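Local coordinates for protein 4-alpha-glucanotransferase (Aquifex aeolicus, PDB 1TZ7) that is an amylomaltase, also called D-enzyme, a 4-alpha-glucanotransferase built round an eight-stranded parallel beta/alpha barrel, at residues L227-S232 against P274-E279; S35-G40 against R105-F110; V398-T403 against F452-M457; E99-E104 against K133-F138. One frame throughout, in Å; residues are numbered along the deposited sequence.

Contact 1: L227-S232 against P274-E279; sequences LPMYPS and PVYNWE
Tyr230 and Tyr276 lean into each other with their ring planes inclined at 39°, too tilted for a stack and too flat for a T-shape. The CD2-CE2 side of Tyr230 does the touching: CD2 lies above a face of Tyr276, displaced toward the rim, and Tyr230 CE2 lies 3.6 Å from Tyr276 CD1. The phenol of Tyr276 reaches on to the backbone, where its OH donates a 2.6 Å hydrogen bond to Met229 O. This donor lies in the carbonyl plane at a C=O...O angle of 148°, and the acceptor sits near the plane of the Tyr276 ring, so the bond fixes where the ring end lies. The same ring edge carries a Met-aromatic contact, with Met229 SD 4.0 Å from Tyr276 CE1. Met229 starts with CG anti to the backbone N (chi1 170°), which sets CG over the centre of the Tyr230 ring, and two further bends carry the sulfur on to Tyr276. The contact joins the loop after barrel strand 222-227 to the chain leaving strand 269-274 of the separate antiparallel sheet. The Pro231 and Tyr276 side chains come from opposite directions, with Pro231 CD 3.5 Å from Tyr276 OH. A water in the plane of the Tyr230 ring ties the pair again, 2.9 Å from Tyr230 OH and accepting from Tyr276 N at 3.0 Å. Farther out, Trp289 meets Tyr276 edge-to-face, and Tyr276 CB lies over a face of the Trp278 indole.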
# COMPACT_ATOMS: atom_id res chain seq x y z
N LEU A 227 -1.70 -0.43 -4.84
CA LEU A 227 -1.33 0.61 -5.81
C LEU A 227 -2.15 1.86 -5.56
O LEU A 227 -3.34 1.89 -5.87
CB LEU A 227 -1.58 0.12 -7.24
CG LEU A 227 -0.37 -0.45 -7.97
CD1 LEU A 227 -0.02 -1.81 -7.41
CD2 LEU A 227 -0.64 -0.53 -9.47
N PRO A 228 -1.53 2.90 -5.02
CA PRO A 228 -2.19 4.19 -4.87
C PRO A 228 -2.64 4.73 -6.22
O PRO A 228 -1.95 4.54 -7.21
CB PRO A 228 -1.10 5.09 -4.27
CG PRO A 228 -0.13 4.15 -3.67
CD PRO A 228 -0.15 2.93 -4.51
N MET A 229 -3.79 5.40 -6.26
CA MET A 229 -4.30 5.95 -7.51
C MET A 229 -3.31 6.96 -8.07
O MET A 229 -3.00 6.94 -9.26
CB MET A 229 -5.65 6.64 -7.27
CG MET A 229 -6.17 7.47 -8.45
SD MET A 229 -6.38 6.52 -9.99
CE MET A 229 -7.81 5.54 -9.58
N TYR A 230 -2.80 7.82 -7.19
CA TYR A 230 -2.07 9.03 -7.58
C TYR A 230 -0.68 9.03 -6.93
O TYR A 230 -0.52 8.56 -5.81
CB TYR A 230 -2.81 10.27 -7.10
CG TYR A 230 -4.11 10.58 -7.81
CD1 TYR A 230 -5.31 10.64 -7.10
CD2 TYR A 230 -4.14 10.85 -9.17
CE1 TYR A 230 -6.51 10.93 -7.74
CE2 TYR A 230 -5.33 11.14 -9.81
CZ TYR A 230 -6.51 11.19 -9.09
OH TYR A 230 -7.69 11.48 -9.72
N PRO A 231 0.31 9.60 -7.62
CA PRO A 231 1.56 9.99 -6.97
C PRO A 231 1.39 11.31 -6.25
O PRO A 231 0.40 12.01 -6.50
CB PRO A 231 2.52 10.15 -8.14
CG PRO A 231 1.65 10.60 -9.26
CD PRO A 231 0.30 9.94 -9.05
N SER A 232 2.33 11.65 -5.38
CA SER A 232 2.38 13.01 -4.84
C SER A 232 2.94 13.96 -5.90
O SER A 232 3.65 13.54 -6.81
CB SER A 232 3.25 13.05 -3.58
OG SER A 232 4.60 12.73 -3.87
N PRO A 274 -1.78 16.06 -7.88
CA PRO A 274 -2.20 16.50 -9.21
C PRO A 274 -3.02 15.41 -9.88
O PRO A 274 -2.73 14.24 -9.69
CB PRO A 274 -0.87 16.71 -9.94
CG PRO A 274 0.08 15.78 -9.27
CD PRO A 274 -0.35 15.71 -7.83
N VAL A 275 -4.05 15.79 -10.62
CA VAL A 275 -4.90 14.81 -11.29
C VAL A 275 -4.28 14.42 -12.62
O VAL A 275 -3.46 15.14 -13.17
CB VAL A 275 -6.34 15.34 -11.52
CG1 VAL A 275 -6.98 15.72 -10.20
CG2 VAL A 275 -6.34 16.52 -12.49
N TYR A 276 -4.68 13.26 -13.13
CA TYR A 276 -4.20 12.78 -14.41
C TYR A 276 -4.85 13.56 -15.55
O TYR A 276 -6.04 13.86 -15.52
CB TYR A 276 -4.51 11.29 -14.56
CG TYR A 276 -3.69 10.37 -13.65
CD1 TYR A 276 -4.31 9.42 -12.86
CD2 TYR A 276 -2.30 10.46 -13.61
CE1 TYR A 276 -3.58 8.57 -12.03
CE2 TYR A 276 -1.55 9.62 -12.79
CZ TYR A 276 -2.20 8.68 -12.00
OH TYR A 276 -1.47 7.84 -11.17
N ASN A 277 -4.05 13.90 -16.56
CA ASN A 277 -4.57 14.24 -17.87
C ASN A 277 -4.84 12.96 -18.67
O ASN A 277 -3.99 12.52 -19.44
CB ASN A 277 -3.59 15.13 -18.62
CG ASN A 277 -4.18 15.71 -19.88
OD1 ASN A 277 -5.06 16.55 -19.83
ND2 ASN A 277 -3.69 15.27 -21.01
N TRP A 278 -6.02 12.39 -18.49
CA TRP A 278 -6.30 11.03 -18.97
C TRP A 278 -6.29 10.95 -20.50
O TRP A 278 -6.03 9.88 -21.06
CB TRP A 278 -7.64 10.54 -18.43
CG TRP A 278 -7.52 9.88 -17.09
CD1 TRP A 278 -7.89 10.39 -15.88
CD2 TRP A 278 -6.97 8.59 -16.82
NE1 TRP A 278 -7.62 9.49 -14.88
CE2 TRP A 278 -7.05 8.37 -15.43
CE3 TRP A 278 -6.42 7.58 -17.62
CZ2 TRP A 278 -6.61 7.20 -14.82
CZ3 TRP A 278 -5.98 6.40 -17.01
CH2 TRP A 278 -6.07 6.23 -15.63
N GLU A 279 -6.57 12.06 -21.16
CA GLU A 279 -6.56 12.07 -22.61
C GLU A 279 -5.13 11.84 -23.15
O GLU A 279 -4.96 11.29 -24.23
CB GLU A 279 -7.17 13.38 -23.15
CG GLU A 279 -6.16 14.43 -23.58
CD GLU A 279 -6.83 15.69 -24.11
OE1 GLU A 279 -7.72 16.23 -23.42
OE2 GLU A 279 -6.47 16.14 -25.22
O HOH W 1 -7.27 11.92 -12.51

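Contact 2: S35-G40 against R105-F110; sequences SPYGIG and RDLKRF
Leu107 meets the far end of Tyr37, both branches of its isobutyl group reaching the phenol: CD1 lies 3.6 Å from Tyr37 OH and CD2 4.0 Å from Tyr37 CZ. That hydroxyl is hydrogen-bonded to Glu94, so the leucine packs beside a polar atom whose partner lies elsewhere. Lys108 contributes backbone. Its O approaches the edge of the Tyr37 ring, near the ring plane and 3.4 Å from CD1, while its side chain points off to make a cation-pi contact with Tyr123. Tyr37 thus lies against residues 107-109, part of a loop between helices 94-98 and 117-133; its own loop follows barrel strand 23-27 and leads to helix 44-56, so the contact fastens a peripheral crossing of the chain to the first strand-to-helix connection of the beta/alpha barrel. Arg109 comes next, bent at chi2 (69°) and again at chi3, which brings the guanidinium alongside Pro36. NH1 ends 3.5 Å from Pro36 CB, with Pro36 CB near the plane of the guanidinium at its edge, and the aliphatic CD touches the Tyr37 ring. Phe110 N then donates to Pro36 O at 2.8 Å, almost straight at 176° and nearly along the C=O axis; Arg109 CA adds a CA-H...O contact of 3.5 Å to the same Pro36 O. The Phe110 ring sets CD2 against the backbone of residues 37-38, 3.8 Å from Tyr37 C, where Gly38 follows with a positive phi of 94° and a backbone bond to Leu116.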
# COMPACT_ATOMS: atom_id res chain seq x y z
N SER A 35 10.22 -6.30 14.45
CA SER A 35 11.67 -6.36 14.26
C SER A 35 12.38 -5.44 15.27
O SER A 35 11.78 -4.50 15.77
CB SER A 35 12.03 -5.94 12.84
OG SER A 35 11.32 -6.71 11.88
N PRO A 36 13.65 -5.73 15.55
CA PRO A 36 14.33 -5.14 16.70
C PRO A 36 14.92 -3.74 16.46
O PRO A 36 15.53 -3.20 17.37
CB PRO A 36 15.47 -6.15 17.00
CG PRO A 36 15.40 -7.20 15.87
CD PRO A 36 14.52 -6.65 14.81
N TYR A 37 14.74 -3.16 15.27
CA TYR A 37 15.46 -1.92 14.91
C TYR A 37 14.52 -0.72 14.68
O TYR A 37 14.77 0.12 13.82
CB TYR A 37 16.35 -2.17 13.69
CG TYR A 37 17.36 -3.26 13.93
CD1 TYR A 37 18.43 -3.06 14.80
CD2 TYR A 37 17.24 -4.50 13.32
CE1 TYR A 37 19.35 -4.05 15.04
CE2 TYR A 37 18.16 -5.50 13.55
CZ TYR A 37 19.22 -5.27 14.42
OH TYR A 37 20.14 -6.26 14.66
N GLY A 38 13.46 -0.65 15.49
CA GLY A 38 12.63 0.54 15.57
C GLY A 38 11.43 0.47 14.65
O GLY A 38 10.51 1.28 14.75
N ILE A 39 11.44 -0.50 13.75
CA ILE A 39 10.39 -0.64 12.74
C ILE A 39 10.46 -2.05 12.13
O ILE A 39 11.50 -2.70 12.17
CB ILE A 39 10.57 0.45 11.63
CG1 ILE A 39 9.34 0.51 10.74
CG2 ILE A 39 11.83 0.17 10.80
CD1 ILE A 39 9.21 1.82 9.99
N GLY A 40 9.34 -2.51 11.59
CA GLY A 40 9.31 -3.80 10.92
C GLY A 40 10.12 -3.78 9.63
O GLY A 40 10.22 -2.74 8.98
N ARG A 105 28.88 -3.68 16.09
CA ARG A 105 28.62 -2.59 17.03
C ARG A 105 27.76 -1.48 16.40
O ARG A 105 27.18 -0.65 17.11
CB ARG A 105 29.94 -2.00 17.57
CG ARG A 105 30.71 -1.14 16.57
CD ARG A 105 32.18 -0.95 16.93
NE ARG A 105 32.92 -0.31 15.84
CZ ARG A 105 34.25 -0.15 15.83
NH1 ARG A 105 34.99 -0.59 16.85
NH2 ARG A 105 34.84 0.45 14.80
N ASP A 106 27.67 -1.47 15.07
CA ASP A 106 26.80 -0.53 14.36
C ASP A 106 25.32 -0.89 14.56
O ASP A 106 24.45 -0.02 14.50
CB ASP A 106 27.13 -0.52 12.87
CG ASP A 106 28.42 0.21 12.56
OD1 ASP A 106 28.69 1.25 13.19
OD2 ASP A 106 29.23 -0.18 11.69
N LEU A 107 25.04 -2.17 14.79
CA LEU A 107 23.68 -2.62 15.09
C LEU A 107 23.27 -2.18 16.49
O LEU A 107 24.08 -2.14 17.41
CB LEU A 107 23.58 -4.15 14.97
CG LEU A 107 23.70 -4.73 13.56
CD1 LEU A 107 23.62 -6.24 13.61
CD2 LEU A 107 22.63 -4.16 12.63
N LYS A 108 21.98 -1.87 16.64
CA LYS A 108 21.50 -1.16 17.82
C LYS A 108 20.02 -1.47 18.07
O LYS A 108 19.14 -0.93 17.40
CB LYS A 108 21.69 0.35 17.63
CG LYS A 108 21.16 1.20 18.76
CD LYS A 108 21.57 2.66 18.59
CE LYS A 108 21.22 3.20 17.19
NZ LYS A 108 20.97 4.67 17.18
N ARG A 109 19.76 -2.34 19.04
CA ARG A 109 18.41 -2.81 19.33
C ARG A 109 17.54 -1.70 19.95
O ARG A 109 18.02 -0.91 20.76
CB ARG A 109 18.45 -4.02 20.27
CG ARG A 109 18.02 -5.33 19.63
CD ARG A 109 19.00 -5.87 18.58
NE ARG A 109 19.58 -7.16 18.97
CZ ARG A 109 18.90 -8.31 19.04
NH1 ARG A 109 17.60 -8.34 18.75
NH2 ARG A 109 19.53 -9.42 19.40
N PHE A 110 16.27 -1.66 19.55
CA PHE A 110 15.26 -0.88 20.25
C PHE A 110 14.17 -1.83 20.78
O PHE A 110 13.86 -2.84 20.15
CB PHE A 110 14.63 0.15 19.31
CG PHE A 110 15.61 1.14 18.74
CD1 PHE A 110 15.82 2.36 19.37
CD2 PHE A 110 16.32 0.86 17.58
CE1 PHE A 110 16.72 3.28 18.85
CE2 PHE A 110 17.23 1.78 17.06
CZ PHE A 110 17.42 2.99 17.69

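Contact 3: V398-T403 against F452-M457; sequences VYYTST and FAIIQM
Tyr399 is hydrogen-bonded at both ends of its backbone to the neighbouring strand, its N donating to Phe452 O (2.9 Å) and its O accepting from Ile454 N (2.9 Å), as parallel strands require. These are adjacent staves of the eight-stranded beta/alpha barrel, and the two short strand segments are inclined at 25°. Thr401 N, donating to Ile454 O at 3.2 Å, closes the regular pairing. Val398, Tyr400, Phe452 and Ile454 share one face. There Val398 CG1 abuts Ile454 CG1 at 3.6 Å, and Val398 CG2 meets Phe452 CD2. The Tyr400 ring and Ile454 run side by side in the same direction, with Tyr400 CD2 3.7 Å from Ile454 CB. This face is turned into the barrel, since Tyr400 OH is hydrogen-bonded to Gln62 on another strand and Phe452 meets Phe302 edge-to-face. Tyr399 and Ala453 face outward and pack on helix 437-447. Beyond the strands the bonding passes to side chains. With OG1 of Thr401 set between its backbone N and carbonyl carbon (chi1 54°), the hydroxyl takes the place of a main-chain acceptor and receives Gln456 N at 3.2 Å. Gln456 is the N-cap residue of helix 457-460, and within that helix Asp459 OD2 is hydrogen-bonded to both Thr401 OG1 and Ser402 OG, so one carboxylate oxygen positions the two hydroxyls. The extended Gln456 side chain runs past Ser402, its NE2 2.6 Å from Ser402 OG in a weak hydrogen bond bent to 125°.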
# COMPACT_ATOMS: atom_id res chain seq x y z
N VAL A 398 -13.15 -9.75 -2.16
CA VAL A 398 -12.30 -9.85 -0.99
C VAL A 398 -13.07 -9.28 0.22
O VAL A 398 -13.51 -8.15 0.20
CB VAL A 398 -10.99 -9.05 -1.20
CG1 VAL A 398 -9.99 -9.37 -0.09
CG2 VAL A 398 -10.38 -9.37 -2.58
N TYR A 399 -13.21 -10.10 1.26
CA TYR A 399 -14.05 -9.76 2.43
C TYR A 399 -13.15 -9.54 3.65
O TYR A 399 -12.49 -10.47 4.11
CB TYR A 399 -15.02 -10.91 2.72
CG TYR A 399 -16.26 -10.57 3.56
CD1 TYR A 399 -17.08 -11.59 4.04
CD2 TYR A 399 -16.62 -9.25 3.85
CE1 TYR A 399 -18.21 -11.32 4.79
CE2 TYR A 399 -17.75 -8.97 4.60
CZ TYR A 399 -18.54 -10.02 5.07
OH TYR A 399 -19.67 -9.78 5.81
N TYR A 400 -13.12 -8.31 4.14
CA TYR A 400 -12.27 -7.93 5.28
C TYR A 400 -13.08 -7.89 6.56
O TYR A 400 -14.26 -7.58 6.55
CB TYR A 400 -11.66 -6.54 5.03
CG TYR A 400 -10.74 -6.48 3.83
CD1 TYR A 400 -11.25 -6.28 2.55
CD2 TYR A 400 -9.37 -6.63 3.98
CE1 TYR A 400 -10.41 -6.23 1.44
CE2 TYR A 400 -8.52 -6.58 2.88
CZ TYR A 400 -9.04 -6.38 1.62
OH TYR A 400 -8.20 -6.34 0.52
N THR A 401 -12.43 -8.21 7.69
CA THR A 401 -12.99 -7.86 8.99
C THR A 401 -12.94 -6.36 9.16
O THR A 401 -13.95 -5.72 9.44
CB THR A 401 -12.19 -8.55 10.14
OG1 THR A 401 -10.79 -8.26 10.03
CG2 THR A 401 -12.27 -10.07 10.03
N SER A 402 -11.75 -5.80 8.97
CA SER A 402 -11.57 -4.36 8.92
C SER A 402 -10.32 -4.03 8.11
O SER A 402 -9.59 -4.94 7.68
CB SER A 402 -11.47 -3.78 10.34
OG SER A 402 -10.39 -4.34 11.05
N THR A 403 -10.07 -2.75 7.88
CA THR A 403 -8.90 -2.32 7.11
C THR A 403 -8.08 -1.32 7.88
O THR A 403 -8.44 -0.90 8.98
CB THR A 403 -9.33 -1.69 5.76
OG1 THR A 403 -9.96 -0.42 5.98
CG2 THR A 403 -10.41 -2.54 5.07
N PHE A 452 -11.78 -14.67 -1.31
CA PHE A 452 -10.69 -14.26 -0.39
C PHE A 452 -11.29 -13.66 0.89
O PHE A 452 -12.05 -12.70 0.82
CB PHE A 452 -9.78 -13.20 -1.04
CG PHE A 452 -9.07 -13.67 -2.31
CD1 PHE A 452 -9.02 -15.01 -2.66
CD2 PHE A 452 -8.43 -12.75 -3.13
CE1 PHE A 452 -8.36 -15.42 -3.81
CE2 PHE A 452 -7.78 -13.16 -4.28
CZ PHE A 452 -7.75 -14.49 -4.62
N ALA A 453 -10.93 -14.22 2.04
CA ALA A 453 -11.28 -13.65 3.33
C ALA A 453 -10.02 -13.16 4.03
O ALA A 453 -9.09 -13.92 4.22
CB ALA A 453 -11.97 -14.68 4.17
N ILE A 454 -10.01 -11.88 4.39
CA ILE A 454 -8.81 -11.27 4.97
C ILE A 454 -9.11 -10.71 6.35
O ILE A 454 -10.04 -9.93 6.53
CB ILE A 454 -8.28 -10.14 4.05
CG1 ILE A 454 -8.01 -10.68 2.63
CG2 ILE A 454 -7.00 -9.51 4.65
CD1 ILE A 454 -6.65 -11.32 2.46
N ILE A 455 -8.31 -11.13 7.33
CA ILE A 455 -8.41 -10.62 8.70
C ILE A 455 -7.30 -9.61 8.94
O ILE A 455 -6.13 -9.92 8.74
CB ILE A 455 -8.27 -11.79 9.70
CG1 ILE A 455 -9.25 -12.92 9.37
CG2 ILE A 455 -8.48 -11.30 11.13
CD1 ILE A 455 -8.90 -14.24 10.01
N GLN A 456 -7.65 -8.40 9.38
CA GLN A 456 -6.63 -7.46 9.85
C GLN A 456 -5.98 -8.02 11.11
O GLN A 456 -6.65 -8.54 11.98
CB GLN A 456 -7.22 -6.06 10.11
CG GLN A 456 -6.17 -4.95 10.00
CD GLN A 456 -6.71 -3.55 10.30
OE1 GLN A 456 -5.99 -2.56 10.14
NE2 GLN A 456 -7.95 -3.46 10.75
N MET A 457 -4.66 -7.89 11.19
CA MET A 457 -3.89 -8.53 12.25
C MET A 457 -4.40 -8.09 13.62
O MET A 457 -4.48 -8.89 14.54
CB MET A 457 -2.40 -8.21 12.12
CG MET A 457 -1.52 -8.95 13.11
SD MET A 457 -1.52 -10.74 12.83
CE MET A 457 -0.13 -11.23 13.83

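Contact 4: E99-E104 against K133-F138; sequences EDLIKE and KNFRRF
Leu101 and Asn134 bring the two backbones closest, with 5.3 Å between their CA atoms, each just past the end of a helix. On the first side helix 94-98 ends in a Schellman motif whose C-prime residue, Asp100, has a positive phi of 56°; that turn throws Leu101 toward the chain leaving helix 117-133. The leucine carries the apolar part of the contact. Its CG lies anti to the carbonyl carbon (chi1 -57°), and from there the CD2 methyl reaches Asn134 O at 3.1 Å, a tight approach for carbon against a carbonyl oxygen. The same methyl meets the Phe135 ring at its edge, near the ring plane and 4.0 Å from CD1. Arg137 N lies 3.9 Å above the centre of one face of the Phe135 ring, and the ring of Phe200 also meets it. Leu101 also rests on Ala131 of helix 117-133 and on Leu96, so it fills the corner between two helix ends at the rim of the fold. Farther out, the Arg136 guanidinium turns an edge to Asp100 O, with NH2 4.3 Å away. Glu99 OE1 stands 5.2 Å from Arg137 NH1, and Asp100 OD1 6.1 Å from Arg136 NH2. Opposite charges thus lie near one another without contact, so their attraction is probably modest and screened by solvent, while Leu101 supplies the apolar packing of the contact.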
# COMPACT_ATOMS: atom_id res chain seq x y z
N GLU A 99 26.99 -9.57 5.25
CA GLU A 99 27.76 -9.36 4.02
C GLU A 99 29.02 -8.52 4.29
O GLU A 99 29.66 -8.04 3.36
CB GLU A 99 26.88 -8.66 2.97
CG GLU A 99 26.93 -9.32 1.59
CD GLU A 99 26.21 -10.66 1.55
OE1 GLU A 99 26.81 -11.64 1.06
OE2 GLU A 99 25.06 -10.73 2.02
N ASP A 100 29.37 -8.37 5.58
CA ASP A 100 30.58 -7.64 5.99
C ASP A 100 30.61 -6.21 5.44
O ASP A 100 31.66 -5.71 5.03
CB ASP A 100 31.85 -8.41 5.55
CG ASP A 100 32.29 -9.42 6.58
OD1 ASP A 100 33.51 -9.56 6.79
OD2 ASP A 100 31.49 -10.13 7.24
N LEU A 101 29.46 -5.56 5.43
CA LEU A 101 29.36 -4.16 5.02
C LEU A 101 29.25 -3.23 6.24
O LEU A 101 29.54 -2.04 6.14
CB LEU A 101 28.15 -3.96 4.11
CG LEU A 101 28.12 -4.83 2.85
CD1 LEU A 101 26.78 -4.71 2.15
CD2 LEU A 101 29.26 -4.47 1.91
N ILE A 102 28.84 -3.79 7.38
CA ILE A 102 28.89 -3.07 8.65
C ILE A 102 29.43 -3.97 9.76
O ILE A 102 29.44 -5.19 9.63
CB ILE A 102 27.48 -2.54 9.03
CG1 ILE A 102 26.46 -3.67 9.04
CG2 ILE A 102 27.05 -1.43 8.08
CD1 ILE A 102 25.22 -3.38 9.85
N LYS A 103 29.88 -3.35 10.85
CA LYS A 103 30.35 -4.09 12.02
C LYS A 103 29.19 -4.40 12.97
O LYS A 103 28.11 -3.83 12.83
CB LYS A 103 31.43 -3.28 12.76
CG LYS A 103 32.71 -3.08 11.96
CD LYS A 103 33.78 -2.36 12.78
CE LYS A 103 35.15 -3.00 12.59
NZ LYS A 103 36.21 -2.27 13.33
N GLU A 104 29.42 -5.30 13.91
CA GLU A 104 28.38 -5.72 14.85
C GLU A 104 27.95 -4.58 15.78
O GLU A 104 26.80 -4.52 16.21
CB GLU A 104 28.86 -6.92 15.68
CG GLU A 104 27.81 -7.48 16.63
CD GLU A 104 27.76 -8.99 16.61
OE1 GLU A 104 28.75 -9.63 17.03
OE2 GLU A 104 26.73 -9.55 16.17
N LYS A 133 30.01 2.41 1.42
CA LYS A 133 31.46 2.66 1.43
C LYS A 133 32.24 1.35 1.34
O LYS A 133 33.23 1.25 0.61
CB LYS A 133 31.88 3.41 2.70
CG LYS A 133 31.30 4.81 2.81
CD LYS A 133 32.06 5.65 3.84
CE LYS A 133 32.09 7.12 3.45
NZ LYS A 133 30.76 7.77 3.61
N ASN A 134 31.80 0.34 2.09
CA ASN A 134 32.47 -0.96 2.12
C ASN A 134 31.96 -1.89 1.01
O ASN A 134 31.98 -3.11 1.15
CB ASN A 134 32.26 -1.63 3.48
CG ASN A 134 32.81 -0.80 4.62
OD1 ASN A 134 32.07 -0.31 5.46
ND2 ASN A 134 34.13 -0.65 4.65
N PHE A 135 31.51 -1.29 -0.09
CA PHE A 135 30.89 -2.03 -1.18
C PHE A 135 31.59 -1.69 -2.50
O PHE A 135 32.22 -0.64 -2.63
CB PHE A 135 29.39 -1.73 -1.23
CG PHE A 135 28.63 -2.57 -2.23
CD1 PHE A 135 28.25 -3.87 -1.92
CD2 PHE A 135 28.29 -2.05 -3.47
CE1 PHE A 135 27.55 -4.64 -2.84
CE2 PHE A 135 27.58 -2.81 -4.38
CZ PHE A 135 27.21 -4.11 -4.07
N ARG A 136 31.43 -2.56 -3.48
CA ARG A 136 32.52 -3.40 -3.94
C ARG A 136 32.14 -4.12 -5.22
O ARG A 136 32.86 -4.09 -6.21
CB ARG A 136 32.86 -4.43 -2.85
CG ARG A 136 34.13 -4.13 -2.06
CD ARG A 136 34.09 -4.62 -0.60
NE ARG A 136 35.29 -5.37 -0.23
CZ ARG A 136 35.41 -6.08 0.90
NH1 ARG A 136 36.54 -6.73 1.15
NH2 ARG A 136 34.41 -6.13 1.78
N ARG A 137 30.98 -4.78 -5.18
CA ARG A 137 30.49 -5.56 -6.31
C ARG A 137 29.55 -4.72 -7.18
O ARG A 137 28.34 -4.94 -7.20
CB ARG A 137 29.76 -6.81 -5.79
CG ARG A 137 29.51 -7.87 -6.86
CD ARG A 137 29.90 -9.29 -6.44
NE ARG A 137 29.50 -9.61 -5.06
CZ ARG A 137 30.34 -9.63 -4.01
NH1 ARG A 137 29.87 -9.92 -2.80
NH2 ARG A 137 31.63 -9.35 -4.16
N PHE A 138 30.13 -3.75 -7.89
CA PHE A 138 29.34 -2.77 -8.64
C PHE A 138 28.77 -3.36 -9.94
O PHE A 138 27.86 -2.80 -10.54
CB PHE A 138 30.19 -1.53 -8.97
CG PHE A 138 30.32 -0.57 -7.83
CD1 PHE A 138 29.43 0.48 -7.68
CD2 PHE A 138 31.35 -0.72 -6.90
CE1 PHE A 138 29.55 1.37 -6.62
CE2 PHE A 138 31.48 0.17 -5.84
CZ PHE A 138 30.58 1.22 -5.70

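Overall arrangement
Contacts 1 and 3 are core: both start from strands of the parallel barrel, the centre of each lies about 15 Å from the centre of the chain, and their touching residues are almost all buried. Contact 3 is internal to the barrel and largely backbone pairing; contact 1 links the barrel to the antiparallel sheet through aromatic rings and a buried phenol. Contacts 2 and 4 lie farther out and share one connection, residues 99-110 between helices 94-98 and 117-133, and they touch where Leu107 CD2 packs 3.9 Å from Ile102 CD1. Contact 2, partly buried, has a nearly straight backbone hydrogen bond; contact 4 is a small surface contact of apolar packing, with opposite charges nearby but not touching.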